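Long-range contacts in HTH-type transcriptional regulator AscG (Escherichia coli, PDB 3BRQ), which represses the cryptic asc operon as a LacI-family, sequence-specific DNA-binding transcription regulator: residues I96-S101 with L111-S116; A80-P85 with M105-R110; Y84-S89 with M149-S154; F36-F41 with P254-I259. All blocks are in the same frame, centred on the assembly; numbering follows the deposited sequence.

Contact 1 (I96-S101 with L111-S116); sequences IIDAHS and LRKNSS
Ile97 and Asn114 mark the nearest backbone approach, 7.6 Å between CA atoms, where the end of helix 90-98 passes the loop 111-116. The helix is the crossover of a beta-alpha-beta unit, and the loop follows the second strand, 104-107. The polar side is built on Asp98 OD1. Lys113 NZ reaches it at 3.0 Å from the syn side, in a salt bridge. Asn114 ND2 donates at 3.1 Å from the other face of the carboxylate, with the amide plane turned 73° to it. Asn114 CG lies beside its backbone N (chi1 -54°), which lets the amide lean toward the helix past CG2 of Ile97. The backbone N atoms of Lys113 and Asn114 bond to Asp94. With an alanine in place of Asn114, Asp98 would probably lose one of its two protein donors and the bridging water its acceptor on this side chain, OD1. That water donates to Asp98 OD1 at 2.6 Å and to Asn114 OD1 at 2.7 Å.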
loop_
_atom_site.group_PDB
_atom_site.type_symbol
_atom_site.label_atom_id
_atom_site.label_comp_id
_atom_site.label_asym_id
_atom_site.label_seq_id
_atom_site.Cartn_x
_atom_site.Cartn_y
_atom_site.Cartn_z
ATOM N N ILE B 96 -28.263 7.980 5.416
ATOM C CA ILE B 96 -27.622 8.851 4.440
ATOM C C ILE B 96 -28.259 8.662 3.077
ATOM O O ILE B 96 -28.655 9.645 2.445
ATOM C CB ILE B 96 -26.078 8.703 4.455
ATOM C CG1 ILE B 96 -25.510 9.408 5.688
ATOM C CG2 ILE B 96 -25.401 9.372 3.232
ATOM C CD1 ILE B 96 -24.331 8.729 6.281
ATOM N N ILE B 97 -28.401 7.410 2.643
ATOM C CA ILE B 97 -28.853 7.099 1.289
ATOM C C ILE B 97 -30.250 7.636 1.046
ATOM O O ILE B 97 -30.541 8.214 -0.029
ATOM C CB ILE B 97 -28.772 5.586 0.982
ATOM C CG1 ILE B 97 -27.293 5.160 0.852
ATOM C CG2 ILE B 97 -29.510 5.282 -0.319
ATOM C CD1 ILE B 97 -27.056 3.661 0.890
ATOM N N ASP B 98 -31.090 7.473 2.066
ATOM C CA ASP B 98 -32.483 7.922 2.023
ATOM C C ASP B 98 -32.590 9.470 1.991
ATOM O O ASP B 98 -33.463 10.027 1.308
ATOM C CB ASP B 98 -33.212 7.410 3.273
ATOM C CG ASP B 98 -33.456 5.915 3.252
ATOM O OD1 ASP B 98 -33.297 5.273 2.183
ATOM O OD2 ASP B 98 -33.844 5.372 4.322
ATOM N N ALA B 99 -31.705 10.145 2.740
ATOM C CA ALA B 99 -31.693 11.616 2.809
ATOM C C ALA B 99 -31.163 12.319 1.555
ATOM O O ALA B 99 -31.078 13.551 1.526
ATOM C CB ALA B 99 -30.885 12.083 4.035
ATOM N N HIS B 100 -30.820 11.575 0.517
ATOM C CA HIS B 100 -30.204 12.210 -0.644
ATOM C C HIS B 100 -30.705 11.653 -1.932
ATOM O O HIS B 100 -30.989 10.467 -2.036
ATOM C CB HIS B 100 -28.686 12.068 -0.648
ATOM C CG HIS B 100 -28.009 12.726 0.514
ATOM N ND1 HIS B 100 -27.707 14.070 0.532
ATOM C CD2 HIS B 100 -27.557 12.218 1.687
ATOM C CE1 HIS B 100 -27.079 14.358 1.660
ATOM N NE2 HIS B 100 -27.004 13.259 2.394
ATOM N N SER B 101 -30.724 12.512 -2.945
ATOM C CA SER B 101 -31.233 12.132 -4.238
ATOM C C SER B 101 -30.156 11.490 -5.128
ATOM O O SER B 101 -30.454 10.633 -5.980
ATOM C CB SER B 101 -31.816 13.367 -4.897
ATOM O OG SER B 101 -32.772 12.959 -5.829
ATOM N N LEU B 111 -25.948 -3.484 3.523
ATOM C CA LEU B 111 -27.053 -2.663 4.025
ATOM C C LEU B 111 -28.332 -3.441 4.362
ATOM O O LEU B 111 -28.593 -4.515 3.796
ATOM C CB LEU B 111 -27.362 -1.498 3.066
ATOM C CG LEU B 111 -26.284 -0.399 2.956
ATOM C CD1 LEU B 111 -26.843 0.807 2.269
ATOM C CD2 LEU B 111 -25.705 0.003 4.303
ATOM N N ARG B 112 -29.115 -2.903 5.303
ATOM C CA ARG B 112 -30.337 -3.557 5.764
ATOM C C ARG B 112 -31.510 -3.160 4.873
ATOM O O ARG B 112 -32.144 -4.015 4.246
ATOM C CB ARG B 112 -30.608 -3.189 7.236
ATOM C CG ARG B 112 -31.792 -3.942 7.888
ATOM C CD ARG B 112 -32.108 -3.478 9.338
ATOM N NE ARG B 112 -30.938 -3.005 10.091
ATOM C CZ ARG B 112 -29.923 -3.765 10.508
ATOM N NH1 ARG B 112 -29.897 -5.071 10.253
ATOM N NH2 ARG B 112 -28.905 -3.207 11.169
ATOM N N LYS B 113 -31.797 -1.864 4.827
ATOM C CA LYS B 113 -32.824 -1.315 3.946
ATOM C C LYS B 113 -32.351 -1.245 2.470
ATOM O O LYS B 113 -32.855 -1.990 1.638
ATOM C CB LYS B 113 -33.313 0.027 4.484
ATOM C CG LYS B 113 -34.414 0.678 3.698
ATOM C CD LYS B 113 -34.699 2.070 4.280
ATOM C CE LYS B 113 -35.555 2.904 3.336
ATOM N NZ LYS B 113 -35.040 2.798 1.922
ATOM N N ASN B 114 -31.361 -0.408 2.154
ATOM C CA ASN B 114 -30.934 -0.219 0.756
ATOM C C ASN B 114 -29.862 -1.196 0.289
ATOM O O ASN B 114 -28.751 -0.795 -0.114
ATOM C CB ASN B 114 -30.486 1.220 0.513
ATOM C CG ASN B 114 -31.536 2.241 0.908
ATOM O OD1 ASN B 114 -32.476 2.507 0.161
ATOM N ND2 ASN B 114 -31.357 2.852 2.078
ATOM N N SER B 115 -30.204 -2.483 0.307
ATOM C CA SER B 115 -29.235 -3.565 0.057
ATOM C C SER B 115 -28.671 -3.569 -1.357
ATOM O O SER B 115 -27.529 -3.991 -1.558
ATOM C CB SER B 115 -29.848 -4.920 0.393
ATOM O OG SER B 115 -31.119 -5.021 -0.234
ATOM N N SER B 116 -29.447 -3.066 -2.323
ATOM C CA SER B 116 -28.977 -2.925 -3.711
ATOM C C SER B 116 -27.891 -1.845 -3.900
ATOM O O SER B 116 -27.193 -1.816 -4.916
ATOM C CB SER B 116 -30.167 -2.655 -4.649
ATOM O OG SER B 116 -30.781 -1.401 -4.318
HETATM O O HOH W 1 -33.485 4.949 -0.423
#

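Contact 2 (A80-P85 with M105-R110); sequences AIMIYP and MVLNRR. With SO4 (sulfate ion), chain F.
Three backbone hydrogen bonds join Ile81, Ile83, Met105 and Leu107. Met105 N donates to Ile81 O at 2.8 Å, Ile83 N to Met105 O at 2.8 Å, and Leu107 N to Ile83 O at 3.0 Å. The short strand segments run parallel, their axes 28° apart. Met82 and Met105, both selenomethionine, lie on one face of the sheet, and Ile83 and Val106 on the other. CD2 of Leu107 touches both the selenium of Met82 and CD2 of Tyr84. Past the strands, Pro85 CD packs on Val106 CG2 at 3.8 Å, the two side chains crossing at about a right angle. Arg109 folds back through bends at chi2 and chi3. Its NH1 meets Pro85 O at 3.1 Å from above the carbonyl plane and also bonds to Leu88 O. Tyr84 CE1 lies 3.6 Å from Asn108 CB, with ring and amide planes 83° apart. The Tyr84 hydroxyl donates to sulfate O4 at 2.6 Å and is also bonded to Ile34 N, while Asn108 ND2 bonds to His123. Helix 255-270 covers the Met82 face, and helix 63-75 takes Ile81 and Ile83. This is the parallel beta-alpha-beta unit of the periplasmic-binding-protein-like fold, with side chains at its strand ends facing the sulfate.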
loop_
_atom_site.group_PDB
_atom_site.type_symbol
_atom_site.label_atom_id
_atom_site.label_comp_id
_atom_site.label_asym_id
_atom_site.label_seq_id
_atom_site.Cartn_x
_atom_site.Cartn_y
_atom_site.Cartn_z
ATOM N N ALA B 80 -22.453 11.248 -8.054
ATOM C CA ALA B 80 -22.618 9.969 -7.364
ATOM C C ALA B 80 -21.518 9.799 -6.320
ATOM O O ALA B 80 -20.381 10.295 -6.508
ATOM C CB ALA B 80 -22.516 8.831 -8.356
ATOM N N ILE B 81 -21.820 9.045 -5.251
ATOM C CA ILE B 81 -20.805 8.819 -4.202
ATOM C C ILE B 81 -20.567 7.319 -3.953
ATOM O O ILE B 81 -21.519 6.527 -3.887
ATOM C CB ILE B 81 -21.230 9.526 -2.889
ATOM C CG1 ILE B 81 -21.536 11.010 -3.151
ATOM C CG2 ILE B 81 -20.149 9.376 -1.739
ATOM C CD1 ILE B 81 -20.234 11.817 -3.265
HETATM N N MSE B 82 -19.310 6.920 -3.822
HETATM C CA MSE B 82 -18.991 5.589 -3.263
HETATM C C MSE B 82 -18.438 5.831 -1.874
HETATM O O MSE B 82 -17.404 6.472 -1.743
HETATM C CB MSE B 82 -17.929 4.846 -4.080
HETATM C CG MSE B 82 -17.600 3.416 -3.463
HETATM SE SE MSE B 82 -15.829 2.781 -3.871
HETATM C CE MSE B 82 -14.855 3.968 -2.603
ATOM N N ILE B 83 -19.112 5.317 -0.831
ATOM C CA ILE B 83 -18.548 5.449 0.527
ATOM C C ILE B 83 -17.879 4.118 0.939
ATOM O O ILE B 83 -18.477 3.070 0.822
ATOM C CB ILE B 83 -19.594 5.988 1.549
ATOM C CG1 ILE B 83 -19.126 5.869 3.007
ATOM C CG2 ILE B 83 -20.900 5.244 1.467
ATOM C CD1 ILE B 83 -18.077 6.945 3.386
ATOM N N TYR B 84 -16.604 4.162 1.334
ATOM C CA TYR B 84 -16.003 3.010 2.008
ATOM C C TYR B 84 -15.717 3.331 3.513
ATOM O O TYR B 84 -14.675 3.855 3.845
ATOM C CB TYR B 84 -14.791 2.548 1.203
ATOM C CG TYR B 84 -13.938 1.454 1.814
ATOM C CD1 TYR B 84 -14.386 0.677 2.894
ATOM C CD2 TYR B 84 -12.652 1.217 1.302
ATOM C CE1 TYR B 84 -13.571 -0.291 3.472
ATOM C CE2 TYR B 84 -11.851 0.230 1.835
ATOM C CZ TYR B 84 -12.335 -0.530 2.907
ATOM O OH TYR B 84 -11.503 -1.489 3.420
ATOM N N PRO B 85 -16.696 3.071 4.415
ATOM C CA PRO B 85 -16.595 3.538 5.770
ATOM C C PRO B 85 -16.090 2.463 6.748
ATOM O O PRO B 85 -16.482 1.265 6.657
ATOM C CB PRO B 85 -18.067 3.883 6.094
ATOM C CG PRO B 85 -18.826 2.889 5.378
ATOM C CD PRO B 85 -17.989 2.425 4.192
HETATM N N MSE B 105 -23.481 4.717 -3.060
HETATM C CA MSE B 105 -23.303 3.297 -2.814
HETATM C C MSE B 105 -22.212 3.044 -1.784
HETATM O O MSE B 105 -21.282 3.853 -1.682
HETATM C CB MSE B 105 -23.009 2.576 -4.137
HETATM C CG MSE B 105 -24.335 2.419 -4.957
HETATM SE SE MSE B 105 -24.150 1.362 -6.543
HETATM C CE MSE B 105 -23.949 -0.406 -5.843
ATOM N N VAL B 106 -22.297 1.904 -1.088
ATOM C CA VAL B 106 -21.383 1.556 0.004
ATOM C C VAL B 106 -20.584 0.314 -0.388
ATOM O O VAL B 106 -21.123 -0.625 -0.951
ATOM C CB VAL B 106 -22.145 1.350 1.384
ATOM C CG1 VAL B 106 -23.077 0.196 1.294
ATOM C CG2 VAL B 106 -21.165 1.114 2.553
ATOM N N LEU B 107 -19.272 0.379 -0.161
ATOM C CA LEU B 107 -18.331 -0.720 -0.327
ATOM C C LEU B 107 -17.967 -1.332 1.044
ATOM O O LEU B 107 -17.624 -0.601 1.997
ATOM C CB LEU B 107 -17.041 -0.161 -0.986
ATOM C CG LEU B 107 -15.935 -1.177 -1.338
ATOM C CD1 LEU B 107 -16.411 -2.080 -2.526
ATOM C CD2 LEU B 107 -14.652 -0.437 -1.736
ATOM N N ASN B 108 -17.970 -2.672 1.126
ATOM C CA ASN B 108 -17.422 -3.407 2.288
ATOM C C ASN B 108 -18.396 -3.506 3.464
ATOM O O ASN B 108 -17.996 -3.934 4.559
ATOM C CB ASN B 108 -16.056 -2.849 2.770
ATOM C CG ASN B 108 -15.218 -3.901 3.570
ATOM O OD1 ASN B 108 -14.617 -3.590 4.609
ATOM N ND2 ASN B 108 -15.188 -5.124 3.093
ATOM N N ARG B 109 -19.652 -3.089 3.273
ATOM C CA ARG B 109 -20.659 -3.179 4.348
ATOM C C ARG B 109 -21.980 -3.610 3.690
ATOM O O ARG B 109 -22.317 -3.147 2.590
ATOM C CB ARG B 109 -20.847 -1.830 5.088
ATOM C CG ARG B 109 -19.557 -0.996 5.373
ATOM C CD ARG B 109 -18.654 -1.555 6.542
ATOM N NE ARG B 109 -19.504 -1.607 7.715
ATOM C CZ ARG B 109 -19.695 -0.581 8.549
ATOM N NH1 ARG B 109 -18.962 0.521 8.405
ATOM N NH2 ARG B 109 -20.557 -0.697 9.587
ATOM N N ARG B 110 -22.715 -4.501 4.341
ATOM C CA ARG B 110 -24.019 -4.973 3.804
ATOM C C ARG B 110 -25.186 -4.174 4.369
ATOM O O ARG B 110 -25.391 -4.179 5.569
ATOM C CB ARG B 110 -24.217 -6.474 4.106
ATOM C CG ARG B 110 -25.475 -7.068 3.402
ATOM C CD ARG B 110 -25.532 -8.594 3.446
ATOM N NE ARG B 110 -24.977 -9.113 4.690
ATOM C CZ ARG B 110 -25.059 -10.382 5.105
ATOM N NH1 ARG B 110 -25.688 -11.309 4.375
ATOM N NH2 ARG B 110 -24.500 -10.718 6.266
HETATM S S SO4 F . -11.955 -1.983 7.315
HETATM O O1 SO4 F . -12.940 -3.002 7.479
HETATM O O2 SO4 F . -12.568 -0.664 7.625
HETATM O O3 SO4 F . -10.750 -2.306 8.033
HETATM O O4 SO4 F . -11.505 -2.074 5.931
#

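Contact 3 (Y84-S89 with M149-S154). With SO4 (sulfate ion), chain F.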
loop_
_atom_site.group_PDB
_atom_site.type_symbol
_atom_site.label_atom_id
_atom_site.label_comp_id
_atom_site.label_asym_id
_atom_site.label_seq_id
_atom_site.Cartn_x
_atom_site.Cartn_y
_atom_site.Cartn_z
ATOM N N TYR B 84 -16.604 4.162 1.334
ATOM C CA TYR B 84 -16.003 3.010 2.008
ATOM C C TYR B 84 -15.717 3.331 3.513
ATOM O O TYR B 84 -14.675 3.855 3.845
ATOM C CB TYR B 84 -14.791 2.548 1.203
ATOM C CG TYR B 84 -13.938 1.454 1.814
ATOM C CD1 TYR B 84 -14.386 0.677 2.894
ATOM C CD2 TYR B 84 -12.652 1.217 1.302
ATOM C CE1 TYR B 84 -13.571 -0.291 3.472
ATOM C CE2 TYR B 84 -11.851 0.230 1.835
ATOM C CZ TYR B 84 -12.335 -0.530 2.907
ATOM O OH TYR B 84 -11.503 -1.489 3.420
ATOM N N PRO B 85 -16.696 3.071 4.415
ATOM C CA PRO B 85 -16.595 3.538 5.770
ATOM C C PRO B 85 -16.090 2.463 6.748
ATOM O O PRO B 85 -16.482 1.265 6.657
ATOM C CB PRO B 85 -18.067 3.883 6.094
ATOM C CG PRO B 85 -18.826 2.889 5.378
ATOM C CD PRO B 85 -17.989 2.425 4.192
ATOM N N ARG B 86 -15.241 2.876 7.701
ATOM C CA ARG B 86 -14.906 1.997 8.801
ATOM C C ARG B 86 -15.954 2.221 9.878
ATOM O O ARG B 86 -16.474 1.236 10.422
ATOM C CB ARG B 86 -13.506 2.277 9.409
ATOM C CG ARG B 86 -13.235 1.383 10.641
ATOM C CD ARG B 86 -11.807 1.228 11.028
ATOM N NE ARG B 86 -11.013 0.431 10.067
ATOM C CZ ARG B 86 -9.719 0.256 10.231
ATOM N NH1 ARG B 86 -9.179 0.797 11.323
ATOM N NH2 ARG B 86 -8.971 -0.455 9.355
ATOM N N PHE B 87 -16.276 3.486 10.191
ATOM C CA PHE B 87 -17.012 3.797 11.440
ATOM C C PHE B 87 -18.548 3.892 11.364
ATOM O O PHE B 87 -19.233 3.549 12.350
ATOM C CB PHE B 87 -16.412 5.036 12.141
ATOM C CG PHE B 87 -14.958 4.867 12.507
ATOM C CD1 PHE B 87 -14.595 4.198 13.702
ATOM C CD2 PHE B 87 -13.960 5.288 11.637
ATOM C CE1 PHE B 87 -13.265 4.010 14.033
ATOM C CE2 PHE B 87 -12.601 5.098 11.953
ATOM C CZ PHE B 87 -12.236 4.470 13.117
ATOM N N LEU B 88 -19.108 4.401 10.266
ATOM C CA LEU B 88 -20.566 4.568 10.190
ATOM C C LEU B 88 -21.275 3.234 10.388
ATOM O O LEU B 88 -20.827 2.246 9.849
ATOM C CB LEU B 88 -21.005 5.195 8.881
ATOM C CG LEU B 88 -20.734 6.701 8.693
ATOM C CD1 LEU B 88 -20.678 7.050 7.187
ATOM C CD2 LEU B 88 -21.808 7.534 9.380
ATOM N N SER B 89 -22.343 3.210 11.180
ATOM C CA SER B 89 -23.129 1.984 11.338
ATOM C C SER B 89 -23.922 1.782 10.060
ATOM O O SER B 89 -24.196 2.723 9.316
ATOM C CB SER B 89 -24.089 2.115 12.497
ATOM O OG SER B 89 -25.064 3.056 12.164
HETATM N N MSE B 149 -9.562 -3.553 16.671
HETATM C CA MSE B 149 -10.936 -3.978 17.030
HETATM C C MSE B 149 -12.066 -3.006 16.561
HETATM O O MSE B 149 -13.279 -3.276 16.742
HETATM C CB MSE B 149 -11.029 -4.432 18.474
HETATM C CG MSE B 149 -10.322 -5.856 18.716
HETATM SE SE MSE B 149 -10.579 -7.247 17.287
HETATM C CE MSE B 149 -12.463 -7.558 17.677
ATOM N N ASP B 150 -11.642 -1.912 15.930
ATOM C CA ASP B 150 -12.543 -0.908 15.364
ATOM C C ASP B 150 -12.898 -1.228 13.911
ATOM O O ASP B 150 -13.660 -0.488 13.274
ATOM C CB ASP B 150 -11.977 0.539 15.498
ATOM C CG ASP B 150 -10.617 0.752 14.775
ATOM O OD1 ASP B 150 -10.001 -0.220 14.321
ATOM O OD2 ASP B 150 -10.131 1.922 14.703
ATOM N N SER B 151 -12.350 -2.325 13.373
ATOM C CA SER B 151 -12.472 -2.585 11.913
ATOM C C SER B 151 -13.511 -3.668 11.694
ATOM O O SER B 151 -13.320 -4.743 12.192
ATOM C CB SER B 151 -11.134 -3.094 11.368
ATOM O OG SER B 151 -11.281 -3.906 10.201
ATOM N N PRO B 152 -14.581 -3.392 10.932
ATOM C CA PRO B 152 -15.531 -4.383 10.505
ATOM C C PRO B 152 -14.912 -5.638 9.927
ATOM O O PRO B 152 -15.404 -6.735 10.203
ATOM C CB PRO B 152 -16.344 -3.636 9.436
ATOM C CG PRO B 152 -16.343 -2.281 9.884
ATOM C CD PRO B 152 -15.011 -2.052 10.508
ATOM N N THR B 153 -13.845 -5.472 9.127
ATOM C CA THR B 153 -13.212 -6.580 8.480
ATOM C C THR B 153 -12.530 -7.441 9.516
ATOM O O THR B 153 -12.555 -8.672 9.436
ATOM C CB THR B 153 -12.146 -6.064 7.436
ATOM O OG1 THR B 153 -12.810 -5.323 6.414
ATOM C CG2 THR B 153 -11.375 -7.211 6.783
ATOM N N SER B 154 -11.886 -6.806 10.483
ATOM C CA SER B 154 -11.210 -7.529 11.555
ATOM C C SER B 154 -12.245 -8.289 12.376
ATOM O O SER B 154 -12.061 -9.478 12.720
ATOM C CB SER B 154 -10.563 -6.546 12.497
ATOM O OG SER B 154 -10.015 -7.273 13.552
HETATM S S SO4 F . -11.955 -1.983 7.315
HETATM O O1 SO4 F . -12.940 -3.002 7.479
HETATM O O2 SO4 F . -12.568 -0.664 7.625
HETATM O O3 SO4 F . -10.750 -2.306 8.033
HETATM O O4 SO4 F . -11.505 -2.074 5.931
#
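Arg86 and Asp150 form a salt bridge, NH1 to OD1 at 3.3 Å, with guanidinium and carboxylate planes 62° apart; Asp150 OD1 also bonds to Ser148 OG. The hydrogen bonds converge on the sulfate. Arg86 NE donates almost straight to O2 (3.1 Å, 174°), and NH2 to O3 at 2.9 Å. Ser151 OG gives a second bond to O3 at 2.7 Å. Thr153 grips O1 twice, by its backbone N and by OG1 at 2.6 Å. Ser151 N-caps helix 152-167, accepting from Ser154 N. The anion lies at the same helix start, whose dipole probably favours it. In van der Waals contact, Ser151 CB lies over one face of the guanidinium, Arg86 CG over the centre of the Phe87 ring, and Pro152 CG against Arg86 O at 3.6 Å. Losing the Arg86 guanidinium to an alanine is likely to leave the sulfate without two donors and Asp150 without its opposite charge. The contact spans the cleft, joining the turn after strand 80-84 to helix 152-167; Glu66 of helix 63-75 holds Arg86 N.

Contact 4 (F36-F41 with P254-I259); sequences FSELLF and PVTEMI
The Glu38 carboxylate has Val255 over one face, with Val255 CG1 3.8 Å from Glu38 CD. Its OE2 is directed to the start of helix 255-270. Among the nearby rings, Phe36 meets His32 edge-to-face, and Phe41 meets His32 of the second subunit. The contact pairs two helices that lie on the same side of the parallel sheet in the periplasmic-binding-protein-like fold. The short helical segments run 9.2 Å apart at their closest and cross at -41°. Two waters tie Glu38 OE2 to Thr256. One donates to OE2 at 3.0 Å and accepts from Thr256 N, a backbone N in the first turn of the helix. The other donates to OE2 at 2.7 Å and lies near Thr256 OG1. Beneath these polar groups, Leu39 and Ile259 cross at about a right angle, Leu39 CB to Ile259 CG1 at 3.7 Å. Leu39 also packs on Met82, Tyr84 and Leu107 of the sheet below. Phe36 and Leu40 turn to the second subunit, packing on its Leu40 and Phe36, so helix 36-49 packs against the sheet and also lies at the dimer interface. With CG2 of Ile259 anti to the backbone N, this methyl is the branch that meets Leu39 O, at 3.5 Å.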
loop_
_atom_site.group_PDB
_atom_site.type_symbol
_atom_site.label_atom_id
_atom_site.label_comp_id
_atom_site.label_asym_id
_atom_site.label_seq_id
_atom_site.Cartn_x
_atom_site.Cartn_y
_atom_site.Cartn_z
ATOM N N PHE B 36 -6.406 -0.396 -0.604
ATOM C CA PHE B 36 -6.820 0.947 -0.983
ATOM C C PHE B 36 -6.150 1.421 -2.305
ATOM O O PHE B 36 -6.806 1.994 -3.176
ATOM C CB PHE B 36 -6.610 1.847 0.246
ATOM C CG PHE B 36 -6.977 3.303 0.077
ATOM C CD1 PHE B 36 -7.674 3.783 -1.033
ATOM C CD2 PHE B 36 -6.663 4.198 1.102
ATOM C CE1 PHE B 36 -7.970 5.132 -1.160
ATOM C CE2 PHE B 36 -6.978 5.571 0.997
ATOM C CZ PHE B 36 -7.636 6.030 -0.141
ATOM N N SER B 37 -4.873 1.171 -2.504
ATOM C CA SER B 37 -4.299 1.716 -3.742
ATOM C C SER B 37 -4.851 0.923 -4.945
ATOM O O SER B 37 -5.132 1.515 -5.997
ATOM C CB SER B 37 -2.789 1.707 -3.698
ATOM O OG SER B 37 -2.375 0.379 -3.731
ATOM N N GLU B 38 -5.067 -0.382 -4.748
ATOM C CA GLU B 38 -5.744 -1.223 -5.735
ATOM C C GLU B 38 -7.160 -0.743 -6.017
ATOM O O GLU B 38 -7.531 -0.585 -7.185
ATOM C CB GLU B 38 -5.794 -2.675 -5.291
ATOM C CG GLU B 38 -5.568 -3.663 -6.443
ATOM C CD GLU B 38 -6.118 -5.065 -6.143
ATOM O OE1 GLU B 38 -6.132 -5.470 -4.945
ATOM O OE2 GLU B 38 -6.550 -5.765 -7.098
ATOM N N LEU B 39 -7.942 -0.472 -4.966
ATOM C CA LEU B 39 -9.304 -0.041 -5.189
ATOM C C LEU B 39 -9.319 1.312 -5.898
ATOM O O LEU B 39 -10.126 1.535 -6.786
ATOM C CB LEU B 39 -10.153 -0.049 -3.879
ATOM C CG LEU B 39 -10.328 1.109 -2.901
ATOM C CD1 LEU B 39 -11.306 2.154 -3.389
ATOM C CD2 LEU B 39 -10.896 0.555 -1.561
ATOM N N LEU B 40 -8.396 2.200 -5.528
ATOM C CA LEU B 40 -8.379 3.549 -6.094
ATOM C C LEU B 40 -7.968 3.484 -7.559
ATOM O O LEU B 40 -8.487 4.202 -8.405
ATOM C CB LEU B 40 -7.424 4.459 -5.315
ATOM C CG LEU B 40 -7.381 5.957 -5.649
ATOM C CD1 LEU B 40 -8.764 6.630 -5.537
ATOM C CD2 LEU B 40 -6.396 6.686 -4.773
ATOM N N PHE B 41 -7.033 2.599 -7.835
ATOM C CA PHE B 41 -6.522 2.424 -9.191
ATOM C C PHE B 41 -7.639 1.994 -10.120
ATOM O O PHE B 41 -7.797 2.549 -11.207
ATOM C CB PHE B 41 -5.399 1.392 -9.231
ATOM C CG PHE B 41 -4.915 1.107 -10.639
ATOM C CD1 PHE B 41 -4.339 2.119 -11.396
ATOM C CD2 PHE B 41 -5.108 -0.147 -11.215
ATOM C CE1 PHE B 41 -3.907 1.895 -12.728
ATOM C CE2 PHE B 41 -4.703 -0.394 -12.544
ATOM C CZ PHE B 41 -4.079 0.648 -13.304
ATOM N N PRO B 254 -11.593 -10.463 -4.168
ATOM C CA PRO B 254 -11.809 -9.992 -5.526
ATOM C C PRO B 254 -11.978 -8.456 -5.570
ATOM O O PRO B 254 -12.994 -7.936 -6.046
ATOM C CB PRO B 254 -13.084 -10.707 -5.945
ATOM C CG PRO B 254 -13.845 -10.925 -4.650
ATOM C CD PRO B 254 -12.805 -11.105 -3.590
ATOM N N VAL B 255 -10.974 -7.743 -5.082
ATOM C CA VAL B 255 -11.012 -6.278 -5.061
ATOM C C VAL B 255 -11.388 -5.689 -6.422
ATOM O O VAL B 255 -12.333 -4.914 -6.527
ATOM C CB VAL B 255 -9.634 -5.674 -4.569
ATOM C CG1 VAL B 255 -9.586 -4.147 -4.748
ATOM C CG2 VAL B 255 -9.412 -6.016 -3.147
ATOM N N THR B 256 -10.642 -6.065 -7.456
ATOM C CA THR B 256 -10.856 -5.567 -8.818
ATOM C C THR B 256 -12.296 -5.710 -9.324
ATOM O O THR B 256 -12.943 -4.747 -9.805
ATOM C CB THR B 256 -9.933 -6.333 -9.794
ATOM O OG1 THR B 256 -8.594 -5.918 -9.564
ATOM C CG2 THR B 256 -10.313 -6.062 -11.226
ATOM N N GLU B 257 -12.789 -6.926 -9.207
ATOM C CA GLU B 257 -14.190 -7.209 -9.484
ATOM C C GLU B 257 -15.094 -6.351 -8.662
ATOM O O GLU B 257 -16.102 -5.837 -9.167
ATOM C CB GLU B 257 -14.518 -8.679 -9.207
ATOM C CG GLU B 257 -13.879 -9.674 -10.181
ATOM C CD GLU B 257 -12.402 -10.032 -9.880
ATOM O OE1 GLU B 257 -11.801 -9.593 -8.854
ATOM O OE2 GLU B 257 -11.838 -10.788 -10.711
HETATM N N MSE B 258 -14.778 -6.219 -7.375
HETATM C CA MSE B 258 -15.671 -5.498 -6.478
HETATM C C MSE B 258 -15.770 -4.019 -6.862
HETATM O O MSE B 258 -16.846 -3.432 -6.758
HETATM C CB MSE B 258 -15.189 -5.621 -5.029
HETATM C CG MSE B 258 -15.746 -6.882 -4.334
HETATM SE SE MSE B 258 -14.858 -7.140 -2.654
HETATM C CE MSE B 258 -16.013 -6.024 -1.671
ATOM N N ILE B 259 -14.647 -3.453 -7.310
ATOM C CA ILE B 259 -14.533 -2.019 -7.623
ATOM C C ILE B 259 -15.229 -1.700 -8.934
ATOM O O ILE B 259 -15.903 -0.667 -9.066
ATOM C CB ILE B 259 -13.055 -1.549 -7.633
ATOM C CG1 ILE B 259 -12.528 -1.577 -6.210
ATOM C CG2 ILE B 259 -12.931 -0.080 -8.017
ATOM C CD1 ILE B 259 -13.540 -0.903 -5.194
HETATM O O HOH W 2 -8.202 -8.241 -7.354
HETATM O O HOH W 3 -5.519 -5.059 -9.512
#

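Overall arrangement
Contact 2 is the hub. Contact 1 lies about 10 Å from it, centre to centre, and belongs to the same beta-alpha-beta unit; Leu111 CG packs on Val106 CG1 at 3.7 Å. Contact 3 begins where strand 80-84 ends and shares Tyr84 and Pro85 with contact 2. It lies about 12 Å from contact 2, centre to centre, and faces the same sulfate. The anion, probably from the crystallisation liquor, sits in the cleft where LacI-family relatives bind their effectors. Contact 4 is about 13 Å from contact 2, centre to centre, on the other side of the sheet from helix 63-75. There Leu107 CD2 meets Ile259 CD1 at 3.7 Å. Contacts 1 and 4 do not touch; their nearest atoms are about 11 Å apart.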